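Local atomic coordinates of xylan esterase 1 (PDB entry 3FCY), a protein that probably removes acetyl groups from acetylated xylan and from cephalosporin C, as a carbohydrate esterase of family CE7 with an alpha/beta-hydrolase fold. Residues L128-T136 against A337-Y345. Residues are numbered along the deposited sequence; the frame is centred on the assembly and turned at random.
Sequences LNYVAAGFT and AMQFMLELY. With CA (calcium ion), chain D.
Tyr130 CA comes 7.9 Å from Met338 CA, and Ala133 CA 7.8 Å from Leu342 CA, where the helical turn 128-131 and the turn following it face the end of the C-terminal helix 333-342 in this alpha/beta-hydrolase fold. A Schellman motif ends the first helix: Phe135 N bonds to Tyr130 O and Gly134 N to Val131 O, and Gly134 suits the positive phi (84°) that would press a CB against the preceding carbonyl. The rings of Tyr130 and Phe135 then reach across. Met338, its CG anti to the backbone N (chi1 175°) and its last torsion turned aside, sets CE 3.6 Å from the Tyr130 ring centroid, almost on the ring normal, a CH-pi contact within a Met-aromatic pair. Flexible and unbranched at CB, methionine can set its methyl over the centre of that face, while Met341 CB meets the ring's edge at CE2 (3.6 Å). Phe135 pushes its CZ toward Met341 O, which lies in the ring plane, and Leu344 CD1 packs against CE1 (3.6 Å). In the turn after the helix, Ala133, small enough for a close approach, puts CB 3.8 Å from Leu342 CD2. The Phe135 and Tyr345 rings meet obliquely, neither stacked nor edge-to-face, with Phe135 CE2 3.5 Å from Tyr345 CE1. Beyond the contact, Tyr130 and Met341 both rest on Leu111 of strand 108-114, whereas Met338 also packs on Leu128 of the second subunit. Tyr345 works at both ends: its backbone O joins Glu343 O in binding the calcium ion, and its OH donates a hydrogen bond to Ala133 O, modelled at a doubtfully short 2.5 Å.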
loop_
_atom_site.group_PDB
_atom_site.type_symbol
_atom_site.label_atom_id
_atom_site.label_comp_id
_atom_site.label_asym_id
_atom_site.label_seq_id
_atom_site.Cartn_x
_atom_site.Cartn_y
_atom_site.Cartn_z
ATOM N N LEU A 128 15.256 -34.133 -5.855
ATOM C CA LEU A 128 16.225 -35.168 -5.512
ATOM C C LEU A 128 16.345 -35.501 -4.030
ATOM O O LEU A 128 16.990 -36.484 -3.670
ATOM C CB LEU A 128 17.606 -34.794 -6.063
ATOM C CG LEU A 128 17.690 -34.633 -7.584
ATOM C CD1 LEU A 128 19.098 -34.184 -7.975
ATOM C CD2 LEU A 128 17.326 -35.958 -8.264
ATOM N N ASN A 129 15.739 -34.697 -3.164
ATOM C CA ASN A 129 15.819 -34.992 -1.739
ATOM C C ASN A 129 15.111 -36.317 -1.459
ATOM O O ASN A 129 15.554 -37.093 -0.615
ATOM C CB ASN A 129 15.220 -33.847 -0.906
ATOM C CG ASN A 129 13.761 -33.585 -1.217
ATOM O OD1 ASN A 129 13.308 -33.770 -2.344
ATOM N ND2 ASN A 129 13.021 -33.125 -0.216
ATOM N N TYR A 130 14.023 -36.591 -2.176
ATOM C CA TYR A 130 13.325 -37.859 -1.988
ATOM C C TYR A 130 13.994 -38.973 -2.792
ATOM O O TYR A 130 13.888 -40.151 -2.442
ATOM C CB TYR A 130 11.846 -37.744 -2.369
ATOM C CG TYR A 130 11.013 -37.120 -1.274
ATOM C CD1 TYR A 130 10.880 -35.733 -1.175
ATOM C CD2 TYR A 130 10.394 -37.915 -0.308
ATOM C CE1 TYR A 130 10.151 -35.152 -0.140
ATOM C CE2 TYR A 130 9.663 -37.348 0.734
ATOM C CZ TYR A 130 9.546 -35.963 0.809
ATOM O OH TYR A 130 8.816 -35.389 1.823
ATOM N N VAL A 131 14.686 -38.608 -3.866
ATOM C CA VAL A 131 15.386 -39.609 -4.662
ATOM C C VAL A 131 16.511 -40.144 -3.772
ATOM O O VAL A 131 16.868 -41.319 -3.842
ATOM C CB VAL A 131 15.982 -39.001 -5.961
ATOM C CG1 VAL A 131 16.843 -40.038 -6.682
ATOM C CG2 VAL A 131 14.852 -38.539 -6.884
ATOM N N ALA A 132 17.060 -39.275 -2.927
ATOM C CA ALA A 132 18.121 -39.678 -2.009
ATOM C C ALA A 132 17.587 -40.777 -1.094
ATOM O O ALA A 132 18.345 -41.614 -0.604
ATOM C CB ALA A 132 18.586 -38.489 -1.174
ATOM N N ALA A 133 16.276 -40.763 -0.870
ATOM C CA ALA A 133 15.631 -41.750 -0.015
ATOM C C ALA A 133 15.215 -42.983 -0.808
ATOM O O ALA A 133 14.529 -43.858 -0.285
ATOM C CB ALA A 133 14.416 -41.135 0.670
ATOM N N GLY A 134 15.624 -43.042 -2.074
ATOM C CA GLY A 134 15.295 -44.189 -2.905
ATOM C C GLY A 134 13.931 -44.150 -3.574
ATOM O O GLY A 134 13.492 -45.147 -4.147
ATOM N N PHE A 135 13.259 -43.004 -3.501
ATOM C CA PHE A 135 11.941 -42.844 -4.112
ATOM C C PHE A 135 12.029 -42.497 -5.589
ATOM O O PHE A 135 13.019 -41.925 -6.045
ATOM C CB PHE A 135 11.166 -41.679 -3.485
ATOM C CG PHE A 135 10.423 -42.010 -2.226
ATOM C CD1 PHE A 135 9.114 -41.558 -2.060
ATOM C CD2 PHE A 135 11.040 -42.681 -1.175
ATOM C CE1 PHE A 135 8.428 -41.762 -0.858
ATOM C CE2 PHE A 135 10.365 -42.893 0.034
ATOM C CZ PHE A 135 9.056 -42.428 0.191
ATOM N N THR A 136 10.981 -42.855 -6.326
ATOM C CA THR A 136 10.860 -42.452 -7.715
ATOM C C THR A 136 10.053 -41.181 -7.456
ATOM O O THR A 136 9.149 -41.189 -6.614
ATOM C CB THR A 136 10.007 -43.434 -8.551
ATOM O OG1 THR A 136 10.862 -44.413 -9.146
ATOM C CG2 THR A 136 9.255 -42.695 -9.663
ATOM N N ALA A 337 6.873 -33.761 6.930
ATOM C CA ALA A 337 6.328 -34.345 5.708
ATOM C C ALA A 337 7.211 -35.475 5.189
ATOM O O ALA A 337 6.706 -36.527 4.815
ATOM C CB ALA A 337 6.167 -33.263 4.624
ATOM N N MET A 338 8.526 -35.268 5.158
ATOM C CA MET A 338 9.410 -36.323 4.672
ATOM C C MET A 338 9.395 -37.553 5.578
ATOM O O MET A 338 9.341 -38.680 5.095
ATOM C CB MET A 338 10.855 -35.839 4.529
ATOM C CG MET A 338 11.788 -36.991 4.141
ATOM S SD MET A 338 13.430 -36.501 3.629
ATOM C CE MET A 338 13.145 -36.160 1.879
ATOM N N GLN A 339 9.460 -37.338 6.888
ATOM C CA GLN A 339 9.428 -38.458 7.821
ATOM C C GLN A 339 8.112 -39.205 7.618
ATOM O O GLN A 339 8.066 -40.429 7.700
ATOM C CB GLN A 339 9.537 -37.960 9.263
ATOM C CG GLN A 339 10.917 -37.433 9.651
ATOM C CD GLN A 339 12.005 -38.497 9.550
ATOM O OE1 GLN A 339 11.781 -39.659 9.887
ATOM N NE2 GLN A 339 13.192 -38.097 9.097
ATOM N N PHE A 340 7.048 -38.457 7.333
ATOM C CA PHE A 340 5.724 -39.038 7.100
ATOM C C PHE A 340 5.761 -39.891 5.831
ATOM O O PHE A 340 5.218 -41.000 5.797
ATOM C CB PHE A 340 4.689 -37.921 6.937
ATOM C CG PHE A 340 3.271 -38.406 6.758
ATOM C CD1 PHE A 340 2.589 -39.026 7.805
ATOM C CD2 PHE A 340 2.598 -38.191 5.556
ATOM C CE1 PHE A 340 1.252 -39.417 7.662
ATOM C CE2 PHE A 340 1.264 -38.577 5.402
ATOM C CZ PHE A 340 0.591 -39.191 6.464
ATOM N N MET A 341 6.406 -39.370 4.789
ATOM C CA MET A 341 6.503 -40.092 3.524
ATOM C C MET A 341 7.409 -41.310 3.645
ATOM O O MET A 341 7.148 -42.343 3.027
ATOM C CB MET A 341 7.017 -39.172 2.408
ATOM C CG MET A 341 5.950 -38.235 1.838
ATOM S SD MET A 341 4.557 -39.141 1.098
ATOM C CE MET A 341 3.457 -37.802 0.655
ATOM N N LEU A 342 8.471 -41.188 4.437
ATOM C CA LEU A 342 9.395 -42.296 4.633
ATOM C C LEU A 342 8.671 -43.494 5.241
ATOM O O LEU A 342 9.169 -44.619 5.189
ATOM C CB LEU A 342 10.577 -41.864 5.512
ATOM C CG LEU A 342 11.599 -40.987 4.773
ATOM C CD1 LEU A 342 12.672 -40.473 5.729
ATOM C CD2 LEU A 342 12.228 -41.806 3.646
ATOM N N GLU A 343 7.492 -43.247 5.809
ATOM C CA GLU A 343 6.673 -44.313 6.385
ATOM C C GLU A 343 6.194 -45.268 5.283
ATOM O O GLU A 343 5.552 -46.270 5.566
ATOM C CB GLU A 343 5.441 -43.729 7.096
ATOM C CG GLU A 343 5.695 -43.140 8.484
ATOM C CD GLU A 343 4.450 -42.477 9.079
ATOM O OE1 GLU A 343 3.319 -42.940 8.806
ATOM O OE2 GLU A 343 4.604 -41.498 9.834
ATOM N N LEU A 344 6.473 -44.951 4.022
ATOM C CA LEU A 344 6.043 -45.826 2.932
ATOM C C LEU A 344 6.885 -47.107 2.863
ATOM O O LEU A 344 6.426 -48.133 2.364
ATOM C CB LEU A 344 6.097 -45.077 1.592
ATOM C CG LEU A 344 5.001 -44.015 1.438
ATOM C CD1 LEU A 344 5.255 -43.157 0.200
ATOM C CD2 LEU A 344 3.641 -44.706 1.356
ATOM N N TYR A 345 8.116 -47.036 3.357
ATOM C CA TYR A 345 9.014 -48.192 3.371
ATOM C C TYR A 345 8.591 -49.116 4.495
ATOM O O TYR A 345 7.869 -48.700 5.366
ATOM C CB TYR A 345 10.444 -47.751 3.649
ATOM C CG TYR A 345 11.188 -47.272 2.439
ATOM C CD1 TYR A 345 11.559 -45.934 2.309
ATOM C CD2 TYR A 345 11.566 -48.167 1.437
ATOM C CE1 TYR A 345 12.296 -45.500 1.213
ATOM C CE2 TYR A 345 12.305 -47.746 0.339
ATOM C CZ TYR A 345 12.667 -46.411 0.236
ATOM O OH TYR A 345 13.409 -45.993 -0.839
HETATM CA CA CA D . 6.599 -47.855 7.377
HETATM O O HOH W 1 8.951 -46.787 8.296
#